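Local coordinates for outer membrane protein SusF (Bacteroides thetaiotaomicron, PDB 4FE9) that binds starch at the cell surface through its carbohydrate-binding modules, before the polysaccharide is transported into the periplasm for degradation, at residues A[113-118]-A[134-139]; A[51-56]-A[83-88]; A[25-30]-A[127-132]; A[107-112]-A[246-251]. One frame throughout, in Å; residues are numbered along the deposited sequence. Where two conformers were deposited one is given.

How the interactions relate
Interactions 1, 2 and 3 all belong to the mixed sheet of the N-terminal Ig-like domain, with centres 13 to 18 Å apart. Strand 128-141 pairs with strand 111-122 in interaction 1 and with strand 27-33 in interaction 3; strand 27-33 in turn neighbours strand 48-57, which carries interaction 2. Packing of I117 on F88 and A52 joins interactions 1 and 2. Along the chain interaction 2 is nested within the loop closed by interaction 3, whereas interactions 1 and 3 alternate. Interaction 4 lies at the start of strand 111-122, about 38 Å from interaction 3 between centres, where the domain meets the first starch-binding module.

Interaction 1 (A[113-118]-A[134-139]); sequences LKISIN and NEVSIT
L113 and I138 face each other as a hydrogen-bonded pair of the antiparallel beta hairpin formed by strands 111-122 and 128-141 in the Ig-like N-terminal domain. Their side chains cross obliquely on the buried side of the sheet, with L113 CD1 3.9 Å from I138 CD1. I138 holds CG1 between its backbone N and carbonyl carbon (chi1 65°), which turns this branch toward L113 and lets it also meet the end of I115, at 4.1 Å between I115 CD1 and I138 CG1. At the next hydrogen-bonded pair, two residues along, V136 brings its CG2 methyl to I115 CB. I51 and A52 of strand 48-57 pack against this same side, and L113 continues onto L95 and T99 of helix 92-102.

The other side of the sheet is polar. The K114 chain passes across the E135 carboxylate, too close there in the model to rest anything on, and the ion pair itself is long, 3.9 Å from K114 NZ to E135 OE2; the amine's stronger partner is E74. S137, paired with K114, turns its hydroxyl to E112.

Backbone bonds fix the register: L113 N meets I138 O at 173°, and I115 N meets V136 O at 170°. Beyond E135 the strands part and water takes over. One water accepts from I117 N at 2.8 Å and bridges to N134 O, while a second lies 2.8 Å from I117 O and likewise reaches N134 O.

Interaction 2 (A[51-56]-A[83-88]); sequences IAKLSS and TEDHVF
The F88 ring turns its edge to strand 48-57: L54 N and the carbonyl carbon of A52 lie in the ring plane, with F88 CE2 3.9 Å from L54 N. CG of F88 stands anti to its carbonyl carbon (chi1 -61°), and from there CD2 comes to 4.3 Å from A52 CB. The H86 imidazole has E84 O over one face, offset toward the rim, while across the contact its CB meets L54 CB at 3.8 Å. F88 continues onto I117 and V67, and H86 onto I65, placing this antiparallel pairing against the interior of the Ig-like domain.

Three backbone bonds join the segments. I51 N reaches F88 O, F88 N reaches A52 O at 169°, and L54 N reaches H86 O at 166°. The type I turn from T83 to H86 leads into this pairing, and T83 OG1 accepts from V87 N at 3.2 Å.

K53 runs extended past V87, its CG 4.0 Å from V87 CG2, before bending at the last torsion toward D85. K53 NZ forms a salt bridge to D85 OD1 at 3.4 Å, and the hydrogen bond within it is weak. A methionine in its place would probably leave the D85 carboxylate without this positive partner. The division of labour implies that directional backbone bonds and apolar contacts define the pairing, with an ion pair whose hydrogen bond is weak added at its exposed margin.

Interaction 3 (A[25-30]-A[127-132]); sequences GQLTAT and EGIQLV
V132 O is gripped by the backbone N of A29 at 2.9 Å and approached by T28 CA at 3.2 Å, a CA-H...O contact. This is the parallel pairing of strands 27-33 and 128-141 in the Ig-like domain, joining the beginning of the modelled chain to a strand about a hundred residues later. A29 N comes from 49° above the V132 carbonyl plane, whereas V132 N is only moderately tilted from that of L27, and the latter bond is nearly straight at its hydrogen, 174°.

On the face that carries L27 and L131, L27 fits against two partners. Its CG is anti to the carbonyl carbon (chi1 -53°), carrying CD1 to 3.6 Å from I129 CG2, while L27 CB lies 3.6 Å from L131 CD2. A29 adds a looser apolar contact, its CB 4.0 Å from L131 CB. L54 of strand 48-57 also packs on A29, and A119 and A121 of strand 111-122 pack on L131, so the pair is held between neighbouring strands.

Q130 turns its amide back to L131 O and also donates to N118. Toward the chain start, a water closes the gap between the strands, accepting from L27 N and donating to Q130 O at 2.7 Å.

Interaction 4 (A[107-112]-A[246-251]); sequences ASVVRE and DAFNYR
A107 CB sits over one face of the F248 ring, making a CH-pi contact at 4.1 Å from the ring centroid and 26° off the ring normal. This is the closely packed part of the contact: the same methyl is 3.8 Å from F248 CE2, and A107 CA lies 3.7 Å from F248 O. F248 CG is anti to the backbone N (chi1 174°), a torsion that sends the ring across to A107 and V109. V109 meets the ring more loosely, crossing the side chain at about a right angle with CG2 4.2 Å from F248 CZ.

The phenylalanine belongs to the turn between strands 241-246 and 251-256 of the first starch-binding module, so the contact joins that module to the segment leading into strand 111-122 of the Ig-like domain. An Asx turn shapes this loop: D246 OD1 accepts from F248 N, and N249 N meets the same oxygen from above the carboxylate plane. N249 ND2 adds a bond to D246 OD2 at 2.8 Å, with the acceptor near the plane of its own amide.

The polar side is looser and wet. A water accepts from R111 NH2 at 3.0 Å, at the edge of the guanidinium, and donates to N249 OD1, which is also hydrogen-bonded to S105 OG. A leucine instead of N249 would probably leave D246 OD2, S105 and this water without their amide partner. V109 CB covers one guanidinium face, 4.2 Å above its plane.

Interaction 1 (A[113-118]-A[134-139])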
loop_
_atom_site.group_PDB
_atom_site.type_symbol
_atom_site.label_atom_id
_atom_site.label_comp_id
_atom_site.label_asym_id
_atom_site.label_seq_id
_atom_site.Cartn_x
_atom_site.Cartn_y
_atom_site.Cartn_z
ATOM N N LEU A 113 2.562 2.689 -26.217
ATOM C CA LEU A 113 1.170 2.375 -26.393
ATOM C C LEU A 113 1.042 1.263 -27.448
ATOM O O LEU A 113 1.388 1.461 -28.606
ATOM C CB LEU A 113 0.429 3.597 -26.878
ATOM C CG LEU A 113 0.452 4.836 -25.979
ATOM C CD1 LEU A 113 -0.061 6.054 -26.743
ATOM C CD2 LEU A 113 -0.405 4.555 -24.732
ATOM N N LYS A 114 0.413 0.167 -27.053
ATOM C CA LYS A 114 0.084 -0.904 -27.934
ATOM C C LYS A 114 -1.384 -0.755 -28.393
ATOM O O LYS A 114 -2.274 -0.567 -27.582
ATOM C CB LYS A 114 0.347 -2.228 -27.213
ATOM C CG LYS A 114 -0.059 -3.480 -27.947
ATOM C CD LYS A 114 0.411 -4.732 -27.149
ATOM C CE LYS A 114 -0.765 -5.659 -26.779
ATOM N NZ LYS A 114 -1.575 -5.125 -25.631
ATOM N N ILE A 115 -1.562 -0.589 -29.697
ATOM C CA ILE A 115 -2.873 -0.320 -30.296
ATOM C C ILE A 115 -3.438 -1.580 -30.909
ATOM O O ILE A 115 -2.790 -2.231 -31.729
ATOM C CB ILE A 115 -2.770 0.737 -31.372
ATOM C CG1 ILE A 115 -2.084 1.978 -30.804
ATOM C CG2 ILE A 115 -4.136 1.085 -31.913
ATOM C CD1 ILE A 115 -1.642 2.931 -31.823
ATOM N N SER A 116 -4.601 -1.980 -30.436
ATOM C CA SER A 116 -5.279 -3.175 -30.933
ATOM C C SER A 116 -6.571 -2.761 -31.614
ATOM O O SER A 116 -7.477 -2.255 -30.942
ATOM C CB SER A 116 -5.614 -4.092 -29.749
ATOM O OG SER A 116 -5.809 -5.423 -30.164
ATOM N N ILE A 117 -6.653 -2.937 -32.941
ATOM C CA ILE A 117 -7.877 -2.614 -33.694
ATOM C C ILE A 117 -8.605 -3.877 -34.143
ATOM O O ILE A 117 -8.005 -4.769 -34.746
ATOM C CB ILE A 117 -7.592 -1.761 -34.931
ATOM C CG1 ILE A 117 -6.862 -0.466 -34.536
ATOM C CG2 ILE A 117 -8.906 -1.407 -35.623
ATOM C CD1 ILE A 117 -6.380 0.349 -35.708
ATOM N N ASN A 118 -9.821 -4.040 -33.666
ATOM C CA ASN A 118 -10.650 -5.175 -34.056
ATOM C C ASN A 118 -11.638 -4.672 -35.109
ATOM O O ASN A 118 -12.491 -3.802 -34.813
ATOM C CB ASN A 118 -11.393 -5.727 -32.811
ATOM C CG ASN A 118 -12.234 -6.954 -33.112
ATOM O OD1 ASN A 118 -12.912 -7.046 -34.162
ATOM N ND2 ASN A 118 -12.279 -7.859 -32.161
ATOM N N ASN A 134 -3.067 -7.633 -36.748
ATOM C CA ASN A 134 -1.990 -7.597 -35.758
ATOM C C ASN A 134 -2.160 -6.345 -34.875
ATOM O O ASN A 134 -2.835 -5.422 -35.266
ATOM C CB ASN A 134 -0.650 -7.515 -36.486
ATOM C CG ASN A 134 -0.644 -6.423 -37.547
ATOM O OD1 ASN A 134 -1.583 -6.310 -38.324
ATOM N ND2 ASN A 134 0.299 -5.519 -37.448
ATOM N N GLU A 135 -1.391 -6.262 -33.789
ATOM C CA GLU A 135 -1.216 -5.012 -33.037
ATOM C C GLU A 135 -0.063 -4.166 -33.561
ATOM O O GLU A 135 0.842 -4.681 -34.180
ATOM C CB GLU A 135 -0.990 -5.338 -31.567
ATOM C CG GLU A 135 -1.945 -6.376 -31.076
ATOM C CD GLU A 135 -1.791 -6.680 -29.595
ATOM O OE1 GLU A 135 -0.633 -6.789 -29.124
ATOM O OE2 GLU A 135 -2.832 -6.810 -28.899
ATOM N N VAL A 136 -0.099 -2.859 -33.292
ATOM C CA VAL A 136 1.012 -1.976 -33.621
ATOM C C VAL A 136 1.338 -1.074 -32.408
ATOM O O VAL A 136 0.572 -1.058 -31.428
ATOM C CB VAL A 136 0.698 -1.096 -34.856
ATOM C CG1 VAL A 136 0.368 -1.995 -36.095
ATOM C CG2 VAL A 136 -0.449 -0.156 -34.577
ATOM N N SER A 137 2.493 -0.385 -32.465
ATOM C CA SER A 137 3.096 0.328 -31.289
ATOM C C SER A 137 3.328 1.736 -31.705
ATOM O O SER A 137 3.831 1.974 -32.802
ATOM C CB SER A 137 4.485 -0.228 -30.932
ATOM O OG SER A 137 4.395 -1.506 -30.394
ATOM N N ILE A 138 3.032 2.674 -30.799
ATOM C CA ILE A 138 3.598 3.994 -30.865
ATOM C C ILE A 138 4.050 4.390 -29.446
ATOM O O ILE A 138 3.874 3.614 -28.473
ATOM C CB ILE A 138 2.565 5.033 -31.383
ATOM C CG1 ILE A 138 1.425 5.171 -30.384
ATOM C CG2 ILE A 138 1.992 4.611 -32.791
ATOM C CD1 ILE A 138 0.623 6.404 -30.599
ATOM N N THR A 139 4.721 5.527 -29.349
ATOM C CA THR A 139 5.065 6.084 -28.050
ATOM C C THR A 139 4.706 7.546 -27.958
ATOM O O THR A 139 4.471 8.206 -28.982
ATOM C CB THR A 139 6.530 5.956 -27.782
ATOM O OG1 THR A 139 7.251 6.850 -28.653
ATOM C CG2 THR A 139 6.984 4.493 -27.989
HETATM O O HOH W 1 -4.161 -3.261 -34.188
HETATM O O HOH W 2 -5.361 -5.511 -34.503
#

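Interaction 2 (A[51-56]-A[83-88])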
loop_
_atom_site.group_PDB
_atom_site.type_symbol
_atom_site.label_atom_id
_atom_site.label_comp_id
_atom_site.label_asym_id
_atom_site.label_seq_id
_atom_site.Cartn_x
_atom_site.Cartn_y
_atom_site.Cartn_z
ATOM N N ILE A 51 -2.514 7.523 -35.829
ATOM C CA ILE A 51 -1.779 6.579 -35.009
ATOM C C ILE A 51 -1.616 5.185 -35.630
ATOM O O ILE A 51 -0.768 4.396 -35.191
ATOM C CB ILE A 51 -2.328 6.506 -33.578
ATOM C CG1 ILE A 51 -3.764 5.998 -33.581
ATOM C CG2 ILE A 51 -2.261 7.876 -32.923
ATOM C CD1 ILE A 51 -4.293 5.693 -32.167
ATOM N N ALA A 52 -2.412 4.891 -36.655
ATOM C CA ALA A 52 -2.367 3.600 -37.283
ATOM C C ALA A 52 -3.023 3.654 -38.665
ATOM O O ALA A 52 -3.710 4.630 -39.006
ATOM C CB ALA A 52 -3.031 2.529 -36.393
ATOM N N LYS A 53 -2.755 2.642 -39.480
ATOM C CA LYS A 53 -3.293 2.590 -40.841
ATOM C C LYS A 53 -3.590 1.137 -41.172
ATOM O O LYS A 53 -2.859 0.259 -40.756
ATOM C CB LYS A 53 -2.271 3.165 -41.827
ATOM C CG LYS A 53 -2.732 3.231 -43.278
ATOM C CD LYS A 53 -1.599 3.829 -44.173
ATOM C CE LYS A 53 -1.980 3.824 -45.672
ATOM N NZ LYS A 53 -3.430 4.015 -45.846
ATOM N N LEU A 54 -4.752 0.879 -41.784
ATOM C CA LEU A 54 -5.012 -0.423 -42.384
ATOM C C LEU A 54 -4.357 -0.506 -43.740
ATOM O O LEU A 54 -4.668 0.268 -44.627
ATOM C CB LEU A 54 -6.528 -0.678 -42.532
ATOM C CG LEU A 54 -6.856 -1.943 -43.332
ATOM C CD1 LEU A 54 -6.371 -3.153 -42.565
ATOM C CD2 LEU A 54 -8.332 -2.032 -43.584
ATOM N N SER A 55 -3.345 -1.338 -43.848
ATOM C CA SER A 55 -2.505 -1.338 -45.040
ATOM C C SER A 55 -3.040 -2.298 -46.083
ATOM O O SER A 55 -3.000 -2.011 -47.267
ATOM C CB SER A 55 -1.076 -1.707 -44.689
ATOM O OG SER A 55 -0.460 -0.598 -44.045
ATOM N N SER A 56 -3.508 -3.457 -45.631
ATOM C CA SER A 56 -4.056 -4.438 -46.543
ATOM C C SER A 56 -4.987 -5.374 -45.801
ATOM O O SER A 56 -4.953 -5.478 -44.579
ATOM C CB SER A 56 -2.931 -5.247 -47.202
ATOM O OG SER A 56 -2.289 -6.058 -46.230
ATOM N N THR A 83 -10.167 7.637 -41.697
ATOM C CA THR A 83 -10.323 8.430 -42.921
ATOM C C THR A 83 -10.733 7.513 -44.083
ATOM O O THR A 83 -10.717 6.280 -43.939
ATOM C CB THR A 83 -9.056 9.128 -43.299
ATOM O OG1 THR A 83 -8.081 8.156 -43.714
ATOM C CG2 THR A 83 -8.509 9.954 -42.118
ATOM N N GLU A 84 -10.921 8.098 -45.266
ATOM C CA GLU A 84 -11.339 7.316 -46.439
ATOM C C GLU A 84 -10.258 6.331 -46.842
ATOM O O GLU A 84 -10.551 5.252 -47.343
ATOM C CB GLU A 84 -11.666 8.233 -47.612
ATOM C CG GLU A 84 -13.121 8.723 -47.610
ATOM C CD GLU A 84 -13.524 9.406 -48.926
ATOM O OE1 GLU A 84 -14.399 10.308 -48.883
ATOM O OE2 GLU A 84 -12.983 9.016 -50.003
ATOM N N ASP A 85 -9.015 6.680 -46.528
ATOM C CA ASP A 85 -7.869 5.837 -46.795
ATOM C C ASP A 85 -7.525 4.909 -45.615
ATOM O O ASP A 85 -6.450 4.312 -45.580
ATOM C CB ASP A 85 -6.658 6.705 -47.131
ATOM C CG ASP A 85 -5.986 6.272 -48.411
ATOM O OD1 ASP A 85 -5.263 5.229 -48.390
ATOM O OD2 ASP A 85 -6.342 6.843 -49.475
ATOM N N HIS A 86 -8.448 4.785 -44.671
ATOM C CA HIS A 86 -8.299 3.840 -43.561
ATOM C C HIS A 86 -7.082 4.174 -42.686
ATOM O O HIS A 86 -6.478 3.293 -42.086
ATOM C CB HIS A 86 -8.254 2.384 -44.077
ATOM C CG HIS A 86 -9.492 1.971 -44.817
ATOM N ND1 HIS A 86 -9.528 1.844 -46.188
ATOM C CD2 HIS A 86 -10.768 1.782 -44.388
ATOM C CE1 HIS A 86 -10.760 1.549 -46.570
ATOM N NE2 HIS A 86 -11.539 1.540 -45.502
ATOM N N VAL A 87 -6.876 5.464 -42.465
ATOM C CA VAL A 87 -6.001 5.937 -41.397
ATOM C C VAL A 87 -6.805 6.292 -40.150
ATOM O O VAL A 87 -7.888 6.835 -40.252
ATOM C CB VAL A 87 -5.165 7.179 -41.859
ATOM C CG1 VAL A 87 -4.244 7.631 -40.759
ATOM C CG2 VAL A 87 -4.382 6.838 -43.098
ATOM N N PHE A 88 -6.338 5.818 -39.000
ATOM C CA PHE A 88 -7.011 6.020 -37.712
ATOM C C PHE A 88 -6.473 7.241 -36.991
ATOM O O PHE A 88 -5.241 7.407 -36.832
ATOM C CB PHE A 88 -6.866 4.766 -36.837
ATOM C CG PHE A 88 -7.481 3.548 -37.446
ATOM C CD1 PHE A 88 -8.826 3.239 -37.191
ATOM C CD2 PHE A 88 -6.834 2.871 -38.469
ATOM C CE1 PHE A 88 -9.464 2.203 -37.877
ATOM C CE2 PHE A 88 -7.461 1.822 -39.152
ATOM C CZ PHE A 88 -8.781 1.499 -38.859
#

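Interaction 3 (A[25-30]-A[127-132])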
loop_
_atom_site.group_PDB
_atom_site.type_symbol
_atom_site.label_atom_id
_atom_site.label_comp_id
_atom_site.label_asym_id
_atom_site.label_seq_id
_atom_site.Cartn_x
_atom_site.Cartn_y
_atom_site.Cartn_z
ATOM N N GLY A 25 -12.481 -20.299 -43.377
ATOM C CA GLY A 25 -13.067 -19.172 -44.204
ATOM C C GLY A 25 -12.626 -17.771 -43.722
ATOM O O GLY A 25 -13.273 -16.761 -44.052
ATOM N N GLN A 26 -11.455 -17.707 -43.050
ATOM C CA GLN A 26 -11.112 -16.590 -42.157
ATOM C C GLN A 26 -10.310 -15.435 -42.860
ATOM O O GLN A 26 -9.430 -15.682 -43.704
ATOM C CB GLN A 26 -10.337 -17.109 -40.953
ATOM C CG GLN A 26 -9.189 -16.237 -40.588
ATOM C CD GLN A 26 -8.172 -16.953 -39.745
ATOM O OE1 GLN A 26 -8.466 -17.991 -39.151
ATOM N NE2 GLN A 26 -6.958 -16.397 -39.671
ATOM N N LEU A 27 -10.638 -14.193 -42.520
ATOM C CA LEU A 27 -10.039 -13.039 -43.198
ATOM C C LEU A 27 -8.959 -12.401 -42.353
ATOM O O LEU A 27 -9.018 -12.448 -41.127
ATOM C CB LEU A 27 -11.102 -12.015 -43.545
ATOM C CG LEU A 27 -12.317 -12.535 -44.337
ATOM C CD1 LEU A 27 -13.125 -11.360 -44.822
ATOM C CD2 LEU A 27 -11.887 -13.428 -45.522
ATOM N N THR A 28 -7.932 -11.857 -43.006
ATOM C CA THR A 28 -6.888 -11.176 -42.278
ATOM C C THR A 28 -6.784 -9.698 -42.644
ATOM O O THR A 28 -7.293 -9.260 -43.661
ATOM C CB THR A 28 -5.501 -11.880 -42.385
ATOM O OG1 THR A 28 -5.116 -11.970 -43.741
ATOM C CG2 THR A 28 -5.554 -13.287 -41.781
ATOM N N ALA A 29 -6.243 -8.920 -41.728
ATOM C CA ALA A 29 -5.903 -7.528 -42.026
ATOM C C ALA A 29 -4.497 -7.261 -41.543
ATOM O O ALA A 29 -4.061 -7.849 -40.560
ATOM C CB ALA A 29 -6.879 -6.590 -41.351
ATOM N N THR A 30 -3.833 -6.308 -42.172
ATOM C CA THR A 30 -2.522 -5.887 -41.716
ATOM C C THR A 30 -2.554 -4.432 -41.415
ATOM O O THR A 30 -3.012 -3.641 -42.222
ATOM C CB THR A 30 -1.431 -6.171 -42.767
ATOM O OG1 THR A 30 -1.373 -7.579 -42.997
ATOM C CG2 THR A 30 -0.050 -5.683 -42.269
ATOM N N GLU A 127 -23.606 -7.410 -43.838
ATOM C CA GLU A 127 -23.024 -8.460 -42.987
ATOM C C GLU A 127 -21.603 -8.080 -42.640
ATOM O O GLU A 127 -20.811 -7.680 -43.530
ATOM C CB GLU A 127 -23.042 -9.807 -43.716
ATOM C CG GLU A 127 -22.660 -11.008 -42.869
ATOM C CD GLU A 127 -22.260 -12.236 -43.751
ATOM O OE1 GLU A 127 -22.722 -12.306 -44.929
ATOM O OE2 GLU A 127 -21.390 -13.035 -43.316
ATOM N N GLY A 128 -21.278 -8.183 -41.354
ATOM C CA GLY A 128 -19.918 -7.927 -40.882
ATOM C C GLY A 128 -19.146 -9.231 -40.787
ATOM O O GLY A 128 -19.631 -10.199 -40.215
ATOM N N ILE A 129 -17.994 -9.292 -41.453
ATOM C CA ILE A 129 -17.132 -10.448 -41.341
ATOM C C ILE A 129 -15.842 -10.061 -40.650
ATOM O O ILE A 129 -15.201 -9.111 -41.045
ATOM C CB ILE A 129 -16.835 -11.061 -42.740
ATOM C CG1 ILE A 129 -18.142 -11.559 -43.363
ATOM C CG2 ILE A 129 -15.882 -12.215 -42.630
ATOM C CD1 ILE A 129 -18.346 -11.048 -44.778
ATOM N N GLN A 130 -15.495 -10.812 -39.604
ATOM C CA GLN A 130 -14.389 -10.493 -38.701
ATOM C C GLN A 130 -13.029 -10.488 -39.450
ATOM O O GLN A 130 -12.750 -11.389 -40.256
ATOM C CB GLN A 130 -14.361 -11.543 -37.580
ATOM C CG GLN A 130 -13.218 -11.450 -36.652
ATOM C CD GLN A 130 -13.358 -10.281 -35.689
ATOM O OE1 GLN A 130 -14.319 -10.215 -34.897
ATOM N NE2 GLN A 130 -12.454 -9.306 -35.804
ATOM N N LEU A 131 -12.244 -9.434 -39.259
ATOM C CA LEU A 131 -10.817 -9.435 -39.695
ATOM C C LEU A 131 -9.886 -9.771 -38.551
ATOM O O LEU A 131 -10.037 -9.244 -37.445
ATOM C CB LEU A 131 -10.438 -8.078 -40.331
ATOM C CG LEU A 131 -11.409 -7.588 -41.414
ATOM C CD1 LEU A 131 -11.196 -6.157 -41.791
ATOM C CD2 LEU A 131 -11.404 -8.488 -42.663
ATOM N N VAL A 132 -8.989 -10.731 -38.762
ATOM C CA VAL A 132 -7.943 -11.005 -37.772
ATOM C C VAL A 132 -6.662 -10.230 -38.138
ATOM O O VAL A 132 -6.093 -10.421 -39.236
ATOM C CB VAL A 132 -7.621 -12.540 -37.646
ATOM C CG1 VAL A 132 -6.519 -12.768 -36.611
ATOM C CG2 VAL A 132 -8.871 -13.338 -37.274
HETATM O O HOH W 3 -12.954 -13.989 -40.862
#

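Interaction 4 (A[107-112]-A[246-251])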
loop_
_atom_site.group_PDB
_atom_site.type_symbol
_atom_site.label_atom_id
_atom_site.label_comp_id
_atom_site.label_asym_id
_atom_site.label_seq_id
_atom_site.Cartn_x
_atom_site.Cartn_y
_atom_site.Cartn_z
ATOM N N ALA A 107 4.447 11.761 -15.490
ATOM C CA ALA A 107 5.902 11.918 -15.615
ATOM C C ALA A 107 6.266 12.130 -17.113
ATOM O O ALA A 107 5.663 11.496 -18.001
ATOM C CB ALA A 107 6.585 10.699 -15.087
ATOM N N SER A 108 7.257 12.991 -17.395
ATOM C CA SER A 108 7.612 13.266 -18.775
ATOM C C SER A 108 8.589 12.221 -19.328
ATOM O O SER A 108 9.720 12.547 -19.710
ATOM C CB SER A 108 8.186 14.652 -18.916
ATOM O OG SER A 108 8.410 14.962 -20.279
ATOM N N VAL A 109 8.106 10.995 -19.426
ATOM C CA VAL A 109 8.900 9.826 -19.830
ATOM C C VAL A 109 8.268 9.251 -21.129
ATOM O O VAL A 109 7.023 9.247 -21.279
ATOM C CB VAL A 109 8.819 8.728 -18.695
ATOM C CG1 VAL A 109 9.423 7.412 -19.163
ATOM C CG2 VAL A 109 9.531 9.235 -17.409
ATOM N N VAL A 110 9.089 8.687 -22.014
ATOM C CA VAL A 110 8.540 8.027 -23.235
ATOM C C VAL A 110 7.701 6.775 -22.888
ATOM O O VAL A 110 8.196 5.833 -22.267
ATOM C CB VAL A 110 9.653 7.652 -24.239
ATOM C CG1 VAL A 110 9.055 6.983 -25.459
ATOM C CG2 VAL A 110 10.445 8.898 -24.639
ATOM N N ARG A 111 6.408 6.827 -23.192
ATOM C CA ARG A 111 5.487 5.736 -22.830
ATOM C C ARG A 111 5.098 4.958 -24.078
ATOM O O ARG A 111 4.664 5.535 -25.065
ATOM C CB ARG A 111 4.198 6.298 -22.179
ATOM C CG ARG A 111 4.446 7.091 -20.902
ATOM C CD ARG A 111 4.984 6.186 -19.803
ATOM N NE ARG A 111 4.905 6.877 -18.516
ATOM C CZ ARG A 111 5.501 6.461 -17.406
ATOM N NH1 ARG A 111 6.283 5.366 -17.428
ATOM N NH2 ARG A 111 5.313 7.136 -16.264
ATOM N N GLU A 112 5.177 3.652 -23.994
ATOM C CA GLU A 112 4.712 2.810 -25.070
ATOM C C GLU A 112 3.168 2.603 -25.039
ATOM O O GLU A 112 2.571 2.357 -23.988
ATOM C CB GLU A 112 5.392 1.466 -25.005
ATOM C CG GLU A 112 4.838 0.496 -26.000
ATOM C CD GLU A 112 5.903 -0.465 -26.508
ATOM O OE1 GLU A 112 6.803 -0.820 -25.703
ATOM O OE2 GLU A 112 5.887 -0.790 -27.726
ATOM N N ASP A 246 2.808 12.872 -4.879
ATOM C CA ASP A 246 3.933 12.272 -5.606
ATOM C C ASP A 246 4.396 13.252 -6.663
ATOM O O ASP A 246 3.669 13.546 -7.637
ATOM C CB ASP A 246 3.457 10.948 -6.236
ATOM C CG ASP A 246 4.538 10.235 -7.046
ATOM O OD1 ASP A 246 5.526 10.897 -7.513
ATOM O OD2 ASP A 246 4.324 9.020 -7.322
ATOM N N ALA A 247 5.516 13.895 -6.409
ATOM C CA ALA A 247 5.946 14.994 -7.242
ATOM C C ALA A 247 6.795 14.512 -8.441
ATOM O O ALA A 247 7.450 15.327 -9.117
ATOM C CB ALA A 247 6.724 16.013 -6.420
ATOM N N PHE A 248 6.770 13.207 -8.710
ATOM C CA PHE A 248 7.374 12.681 -9.935
ATOM C C PHE A 248 6.280 12.253 -10.923
ATOM O O PHE A 248 6.211 12.779 -12.038
ATOM C CB PHE A 248 8.305 11.496 -9.617
ATOM C CG PHE A 248 8.850 10.802 -10.849
ATOM C CD1 PHE A 248 9.797 11.438 -11.654
ATOM C CD2 PHE A 248 8.276 9.602 -11.299
ATOM C CE1 PHE A 248 10.255 10.847 -12.836
ATOM C CE2 PHE A 248 8.720 8.996 -12.488
ATOM C CZ PHE A 248 9.728 9.625 -13.257
ATOM N N ASN A 249 5.341 11.435 -10.434
ATOM C CA ASN A 249 4.123 11.084 -11.186
ATOM C C ASN A 249 3.011 12.134 -11.161
ATOM O O ASN A 249 2.110 12.079 -11.981
ATOM C CB ASN A 249 3.580 9.743 -10.727
ATOM C CG ASN A 249 4.572 8.642 -10.919
ATOM O OD1 ASN A 249 5.037 8.405 -12.050
ATOM N ND2 ASN A 249 5.058 8.088 -9.808
ATOM N N TYR A 250 3.161 13.153 -10.303
ATOM C CA TYR A 250 2.103 14.211 -10.085
ATOM C C TYR A 250 0.715 13.652 -9.812
ATOM O O TYR A 250 -0.192 13.762 -10.636
ATOM C CB TYR A 250 2.079 15.228 -11.208
ATOM C CG TYR A 250 3.104 16.284 -11.026
ATOM C CD1 TYR A 250 4.457 16.010 -11.266
ATOM C CD2 TYR A 250 2.783 17.467 -10.364
ATOM C CE1 TYR A 250 5.457 16.944 -10.925
ATOM C CE2 TYR A 250 3.771 18.410 -10.040
ATOM C CZ TYR A 250 5.095 18.120 -10.264
ATOM O OH TYR A 250 6.035 19.092 -10.013
ATOM N N ARG A 251 0.604 12.953 -8.712
ATOM C CA ARG A 251 -0.649 12.370 -8.298
ATOM C C ARG A 251 -0.774 12.671 -6.814
ATOM O O ARG A 251 0.247 12.836 -6.135
ATOM C CB ARG A 251 -0.608 10.850 -8.485
ATOM C CG ARG A 251 -1.185 10.384 -9.861
ATOM C CD ARG A 251 -1.880 8.992 -9.754
ATOM N NE ARG A 251 -2.905 8.862 -10.775
ATOM C CZ ARG A 251 -4.190 8.675 -10.532
ATOM N NH1 ARG A 251 -4.601 8.382 -9.311
ATOM N NH2 ARG A 251 -5.036 8.590 -11.543
HETATM O O HOH W 4 6.233 6.256 -13.596
#